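Maternal effect protein oskar (Drosophila melanogaster, PDB 5A4A) induces the germ line by nucleating germ plasm in the oocyte and probably binds RNA through its SGNH-hydrolase-like OSK domain. Local coordinates at residues I90-L96 / K137-F141; L152-D156 / T204-Y208. All blocks are in the same frame, centred on the assembly; numbering follows the deposited sequence.

Interaction 1: I90-L96 / K137-F141; sequences IMRGKPL and KIYRF. With SO4 (sulfate ion), chain D.
Where Leu-96 opens helix 96-112, its CA comes to 6.7 Å from the CA of Lys-137 on helix 132-148, and the turn that links helix 87-91 to Leu-96 bends around the end of the Lys-137 side chain. Lys-137 carries the polar half of the contact, a role that suits a long apolar shaft ending in an ammonium. Its chi1, -106°, is off the staggered values; beyond CG the chain runs extended, its CE passing 4.0 Å from the backbone N of Leu-96 before NZ donates to the O of Lys-94 at 2.8 Å. The donor stands well above the carbonyl plane. NZ also donates to a water, which donates a hydrogen bond to the O of Ile-90, so one ammonium group links the O of Lys-94 directly, and that of Ile-90 through water, to helix 132-148. The apolar half is formed by Ile-90 and Leu-96 against the same helix. CD1 of Ile-90 meets CG1 of Ile-138 at 3.9 Å, the two branched chains crossing at about a right angle. Leu-96, with CG anti to the backbone N (chi1 179°), splits its methyls: CD2 rests on CB of Arg-140 at 3.8 Å, and CD1 on CB of Phe-141 at 4.1 Å. The ring of Phe-141 packs edge-to-face with Phe-103, while the guanidinium of Arg-140 turns away to a salt bridge with Asp-136. On the far side of the turn Arg-92 NE binds a sulfate O3 at 2.7 Å. Gly-93 readily takes the positive phi (77°) of the Schellman motif ending helix 87-91, and Pro-95 is the next N-cap: a short turn joining consecutive helices, packed on a third.

Interaction 2: L152-D156 / T204-Y208; sequences LKVID and TSLEY
Ile-155 of strand 154-155 and Lys-153, two residues before it, both point toward Ser-205 and Leu-206 near the C terminus. The close-packed part is built on Ile-155. Its CG1 lies beside the backbone N (chi1 -58°), and the extended chi2 (172°) carries CD1 on to the CG of Leu-206 at 4.0 Å; the two side chains cross at about a right angle. CB of Ser-205 fits against the same isoleucine, 3.9 Å from its CG1, and CG2 of Ile-155 lies 3.7 Å from OG of Ser-205. A small residue suits this place, since it lets the strand come near, with 6.8 Å between the CA atoms of Ile-155 and Ser-205. Its hydroxyl is not lost in the apolar contact, because OG is hydrogen-bonded to the carbonyl O of Val-201, one turn back in the helix. The buried Ile-155 thus offers both of its branches to the serine, and the longer one to the leucine as well.

Toward solvent the contact thins out. Around Lys-153 and Leu-206 the backbones stand farther apart, 8.9 Å between CA atoms, and the gap is bridged by a long, flexible side chain. Lys-153 is bent at chi2 (69°) and slides past Leu-206 in the opposite direction, its CG 4.1 Å from CD2 of Leu-206. Beyond the bend its CE passes 3.1 Å from the O of Ser-205. Lysine suits this margin: its methylenes cover the leucine while its ammonium end can remain near water.

Strand 154-155 is joined to strand 116-120 in parallel, with backbone bonds from Ile-155 to Leu-119 and Asn-121. Ile-155 and Leu-206 both also touch Ile-118 of that strand, so the residues following helix 192-204 are packed onto the margin of the sheet.

Helix 132-148 leads into strand 154-155, so the chain passes from interaction 1 to interaction 2 in series, the first contact closing before the second opens. Their centres are 24 Å apart and their nearest atoms about 8 Å, with no touch between them. Interaction 1 packs a turn between two helices on a third, whereas interaction 2 lays Ser-205 and Leu-206, near the C terminus, on Ile-155 and Lys-153. The sulfate, probably from the crystallisation liquor, is held by Arg-92 of segment 90-96, away from helix 132-148, with Ser-183 and Lys-184; the two basic side chains could favour a phosphate, consistent with but no proof of RNA binding there.

Interaction 1: I90-L96 / K137-F141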
loop_
_atom_site.group_PDB
_atom_site.type_symbol
_atom_site.label_atom_id
_atom_site.label_comp_id
_atom_site.label_asym_id
_atom_site.label_seq_id
_atom_site.Cartn_x
_atom_site.Cartn_y
_atom_site.Cartn_z
ATOM N N ILE A 90 0.214 -4.113 10.396
ATOM C CA ILE A 90 1.267 -3.973 11.393
ATOM C C ILE A 90 0.867 -2.952 12.451
ATOM O O ILE A 90 1.015 -3.211 13.640
ATOM C CB ILE A 90 2.617 -3.622 10.746
ATOM C CG1 ILE A 90 3.130 -4.856 9.993
ATOM C CG2 ILE A 90 3.627 -3.174 11.805
ATOM C CD1 ILE A 90 4.469 -4.688 9.324
ATOM N N MET A 91 0.335 -1.813 12.023
ATOM C CA MET A 91 -0.132 -0.797 12.978
ATOM C C MET A 91 -1.271 -1.280 13.889
ATOM O O MET A 91 -1.367 -0.847 15.040
ATOM C CB MET A 91 -0.529 0.495 12.254
ATOM C CG MET A 91 0.614 1.107 11.470
ATOM S SD MET A 91 0.135 2.464 10.386
ATOM C CE MET A 91 -0.183 3.706 11.634
ATOM N N ARG A 92 -2.131 -2.162 13.376
ATOM C CA ARG A 92 -3.242 -2.700 14.166
ATOM C C ARG A 92 -2.780 -3.825 15.080
ATOM O O ARG A 92 -3.564 -4.354 15.870
ATOM C CB ARG A 92 -4.377 -3.219 13.270
ATOM C CG ARG A 92 -5.174 -2.131 12.585
ATOM C CD ARG A 92 -6.324 -2.692 11.744
ATOM N NE ARG A 92 -6.991 -1.617 11.013
ATOM C CZ ARG A 92 -7.971 -1.782 10.130
ATOM N NH1 ARG A 92 -8.431 -2.998 9.845
ATOM N NH2 ARG A 92 -8.492 -0.719 9.533
ATOM N N GLY A 93 -1.516 -4.207 14.946
ATOM C CA GLY A 93 -0.931 -5.222 15.802
ATOM C C GLY A 93 -1.334 -6.640 15.440
ATOM O O GLY A 93 -1.356 -7.516 16.302
ATOM N N LYS A 94 -1.660 -6.879 14.173
ATOM C CA LYS A 94 -1.945 -8.245 13.740
ATOM C C LYS A 94 -0.689 -9.095 13.913
ATOM O O LYS A 94 0.427 -8.609 13.716
ATOM C CB LYS A 94 -2.447 -8.293 12.289
ATOM C CG LYS A 94 -3.849 -7.708 12.089
ATOM C CD LYS A 94 -4.528 -8.309 10.857
ATOM C CE LYS A 94 -5.739 -7.492 10.419
ATOM N NZ LYS A 94 -6.423 -8.102 9.237
ATOM N N PRO A 95 -0.865 -10.361 14.321
ATOM C CA PRO A 95 0.293 -11.244 14.473
ATOM C C PRO A 95 1.009 -11.404 13.138
ATOM O O PRO A 95 0.361 -11.506 12.098
ATOM C CB PRO A 95 -0.332 -12.578 14.896
ATOM C CG PRO A 95 -1.666 -12.218 15.460
ATOM C CD PRO A 95 -2.126 -11.016 14.706
ATOM N N LEU A 96 2.336 -11.413 13.169
ATOM C CA LEU A 96 3.130 -11.582 11.951
ATOM C C LEU A 96 2.758 -12.837 11.153
ATOM O O LEU A 96 2.656 -12.786 9.926
ATOM C CB LEU A 96 4.627 -11.575 12.277
ATOM C CG LEU A 96 5.573 -11.766 11.091
ATOM C CD1 LEU A 96 5.523 -10.567 10.153
ATOM C CD2 LEU A 96 7.000 -12.019 11.577
ATOM N N LYS A 137 8.877 -6.275 13.056
ATOM C CA LYS A 137 7.806 -6.821 12.231
ATOM C C LYS A 137 7.947 -6.335 10.806
ATOM O O LYS A 137 7.740 -7.101 9.865
ATOM C CB LYS A 137 6.435 -6.418 12.765
ATOM C CG LYS A 137 5.704 -7.541 13.434
ATOM C CD LYS A 137 4.281 -7.136 13.765
ATOM C CE LYS A 137 3.726 -8.024 14.851
ATOM N NZ LYS A 137 2.417 -7.531 15.353
ATOM N N ILE A 138 8.304 -5.064 10.655
ATOM C CA ILE A 138 8.504 -4.476 9.336
ATOM C C ILE A 138 9.684 -5.172 8.657
ATOM O O ILE A 138 9.614 -5.537 7.483
ATOM C CB ILE A 138 8.776 -2.968 9.431
ATOM C CG1 ILE A 138 7.496 -2.225 9.825
ATOM C CG2 ILE A 138 9.318 -2.421 8.113
ATOM C CD1 ILE A 138 7.685 -0.742 9.898
ATOM N N TYR A 139 10.763 -5.354 9.413
ATOM C CA TYR A 139 11.943 -6.060 8.916
ATOM C C TYR A 139 11.612 -7.467 8.426
ATOM O O TYR A 139 12.009 -7.849 7.327
ATOM C CB TYR A 139 13.021 -6.084 10.009
ATOM C CG TYR A 139 14.083 -7.141 9.828
ATOM C CD1 TYR A 139 15.029 -7.039 8.818
ATOM C CD2 TYR A 139 14.152 -8.225 10.688
ATOM C CE1 TYR A 139 16.007 -8.008 8.661
ATOM C CE2 TYR A 139 15.125 -9.190 10.543
ATOM C CZ TYR A 139 16.045 -9.074 9.528
ATOM O OH TYR A 139 17.007 -10.037 9.376
ATOM N N ARG A 140 10.883 -8.239 9.230
ATOM C CA ARG A 140 10.561 -9.617 8.857
ATOM C C ARG A 140 9.534 -9.708 7.734
ATOM O O ARG A 140 9.650 -10.548 6.847
ATOM C CB ARG A 140 10.095 -10.414 10.075
ATOM C CG ARG A 140 11.199 -10.568 11.098
ATOM C CD ARG A 140 10.786 -11.372 12.322
ATOM N NE ARG A 140 11.925 -11.412 13.227
ATOM C CZ ARG A 140 12.888 -12.331 13.198
ATOM N NH1 ARG A 140 12.838 -13.362 12.354
ATOM N NH2 ARG A 140 13.883 -12.239 14.061
ATOM N N PHE A 141 8.525 -8.850 7.771
ATOM C CA PHE A 141 7.523 -8.886 6.712
ATOM C C PHE A 141 8.137 -8.521 5.363
ATOM O O PHE A 141 7.808 -9.132 4.330
ATOM C CB PHE A 141 6.337 -7.979 7.036
ATOM C CG PHE A 141 5.262 -7.997 5.981
ATOM C CD1 PHE A 141 4.633 -9.182 5.633
ATOM C CD2 PHE A 141 4.894 -6.830 5.330
ATOM C CE1 PHE A 141 3.648 -9.204 4.654
ATOM C CE2 PHE A 141 3.907 -6.840 4.351
ATOM C CZ PHE A 141 3.281 -8.026 4.015
HETATM S S SO4 D . -7.760 0.453 13.565
HETATM O O1 SO4 D . -6.786 0.166 14.616
HETATM O O2 SO4 D . -8.625 1.569 13.957
HETATM O O3 SO4 D . -7.053 0.758 12.321
HETATM O O4 SO4 D . -8.591 -0.727 13.347
HETATM O O HOH W 1 2.361 -4.845 15.074
#

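Interaction 2: L152-D156 / T204-Y208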
loop_
_atom_site.group_PDB
_atom_site.type_symbol
_atom_site.label_atom_id
_atom_site.label_comp_id
_atom_site.label_asym_id
_atom_site.label_seq_id
_atom_site.Cartn_x
_atom_site.Cartn_y
_atom_site.Cartn_z
ATOM N N LEU A 152 8.192 -12.613 -8.756
ATOM C CA LEU A 152 7.540 -11.366 -9.115
ATOM C C LEU A 152 8.487 -10.198 -8.910
ATOM O O LEU A 152 9.492 -10.313 -8.200
ATOM C CB LEU A 152 6.268 -11.175 -8.271
ATOM C CG LEU A 152 5.211 -12.281 -8.459
ATOM C CD1 LEU A 152 4.110 -12.188 -7.392
ATOM C CD2 LEU A 152 4.613 -12.196 -9.854
ATOM N N LYS A 153 8.164 -9.065 -9.517
ATOM C CA LYS A 153 8.958 -7.868 -9.298
ATOM C C LYS A 153 8.749 -7.343 -7.872
ATOM O O LYS A 153 7.612 -7.098 -7.444
ATOM C CB LYS A 153 8.603 -6.804 -10.333
ATOM C CG LYS A 153 9.427 -5.534 -10.222
ATOM C CD LYS A 153 10.881 -5.770 -10.627
ATOM C CE LYS A 153 11.623 -4.432 -10.660
ATOM N NZ LYS A 153 13.019 -4.592 -11.170
ATOM N N VAL A 154 9.851 -7.179 -7.144
ATOM C CA VAL A 154 9.810 -6.654 -5.786
ATOM C C VAL A 154 10.686 -5.413 -5.683
ATOM O O VAL A 154 11.880 -5.458 -5.955
ATOM C CB VAL A 154 10.278 -7.699 -4.758
ATOM C CG1 VAL A 154 10.341 -7.067 -3.367
ATOM C CG2 VAL A 154 9.342 -8.912 -4.777
ATOM N N ILE A 155 10.072 -4.300 -5.292
ATOM C CA ILE A 155 10.762 -3.022 -5.221
ATOM C C ILE A 155 11.012 -2.623 -3.774
ATOM O O ILE A 155 10.075 -2.486 -2.985
ATOM C CB ILE A 155 9.923 -1.939 -5.924
ATOM C CG1 ILE A 155 9.677 -2.362 -7.376
ATOM C CG2 ILE A 155 10.595 -0.568 -5.831
ATOM C CD1 ILE A 155 8.700 -1.469 -8.126
ATOM N N ASP A 156 12.281 -2.419 -3.436
ATOM C CA ASP A 156 12.651 -2.023 -2.083
ATOM C C ASP A 156 12.561 -0.499 -1.936
ATOM O O ASP A 156 13.479 0.231 -2.329
ATOM C CB ASP A 156 14.056 -2.562 -1.759
ATOM C CG ASP A 156 14.664 -1.955 -0.493
ATOM O OD1 ASP A 156 13.932 -1.453 0.389
ATOM O OD2 ASP A 156 15.905 -1.987 -0.384
ATOM N N THR A 204 12.115 4.068 -11.340
ATOM C CA THR A 204 13.392 3.649 -11.904
ATOM C C THR A 204 13.526 2.124 -11.886
ATOM O O THR A 204 14.258 1.551 -12.689
ATOM C CB THR A 204 14.572 4.312 -11.185
ATOM O OG1 THR A 204 14.534 3.988 -9.791
ATOM C CG2 THR A 204 14.489 5.821 -11.343
ATOM N N SER A 205 12.790 1.473 -10.992
ATOM C CA SER A 205 12.774 0.018 -10.944
ATOM C C SER A 205 11.914 -0.591 -12.055
ATOM O O SER A 205 11.948 -1.807 -12.292
ATOM C CB SER A 205 12.254 -0.444 -9.582
ATOM O OG SER A 205 13.104 0.012 -8.547
ATOM N N LEU A 206 11.137 0.247 -12.735
ATOM C CA LEU A 206 10.195 -0.245 -13.737
ATOM C C LEU A 206 10.447 0.341 -15.126
ATOM O O LEU A 206 9.614 0.226 -16.028
ATOM C CB LEU A 206 8.759 0.078 -13.290
ATOM C CG LEU A 206 8.260 -0.617 -12.021
ATOM C CD1 LEU A 206 6.854 -0.106 -11.681
ATOM C CD2 LEU A 206 8.230 -2.132 -12.193
ATOM N N GLU A 207 11.593 0.980 -15.300
ATOM C CA GLU A 207 11.837 1.720 -16.532
ATOM C C GLU A 207 11.932 0.869 -17.794
ATOM O O GLU A 207 11.399 1.231 -18.851
ATOM C CB GLU A 207 13.102 2.552 -16.421
ATOM C CG GLU A 207 13.382 3.323 -17.702
ATOM C CD GLU A 207 14.418 4.402 -17.531
ATOM O OE1 GLU A 207 15.004 4.491 -16.432
ATOM O OE2 GLU A 207 14.638 5.167 -18.497
ATOM N N TYR A 208 12.647 -0.241 -17.691
ATOM C CA TYR A 208 12.944 -1.048 -18.866
ATOM C C TYR A 208 12.197 -2.379 -18.843
ATOM O O TYR A 208 12.173 -3.083 -19.854
ATOM C CB TYR A 208 14.447 -1.292 -18.967
ATOM C CG TYR A 208 15.264 -0.022 -19.116
ATOM C CD1 TYR A 208 15.322 0.649 -20.331
ATOM C CD2 TYR A 208 15.977 0.499 -18.046
ATOM C CE1 TYR A 208 16.055 1.804 -20.472
ATOM C CE2 TYR A 208 16.716 1.665 -18.178
ATOM C CZ TYR A 208 16.752 2.304 -19.399
ATOM O OH TYR A 208 17.490 3.450 -19.554
#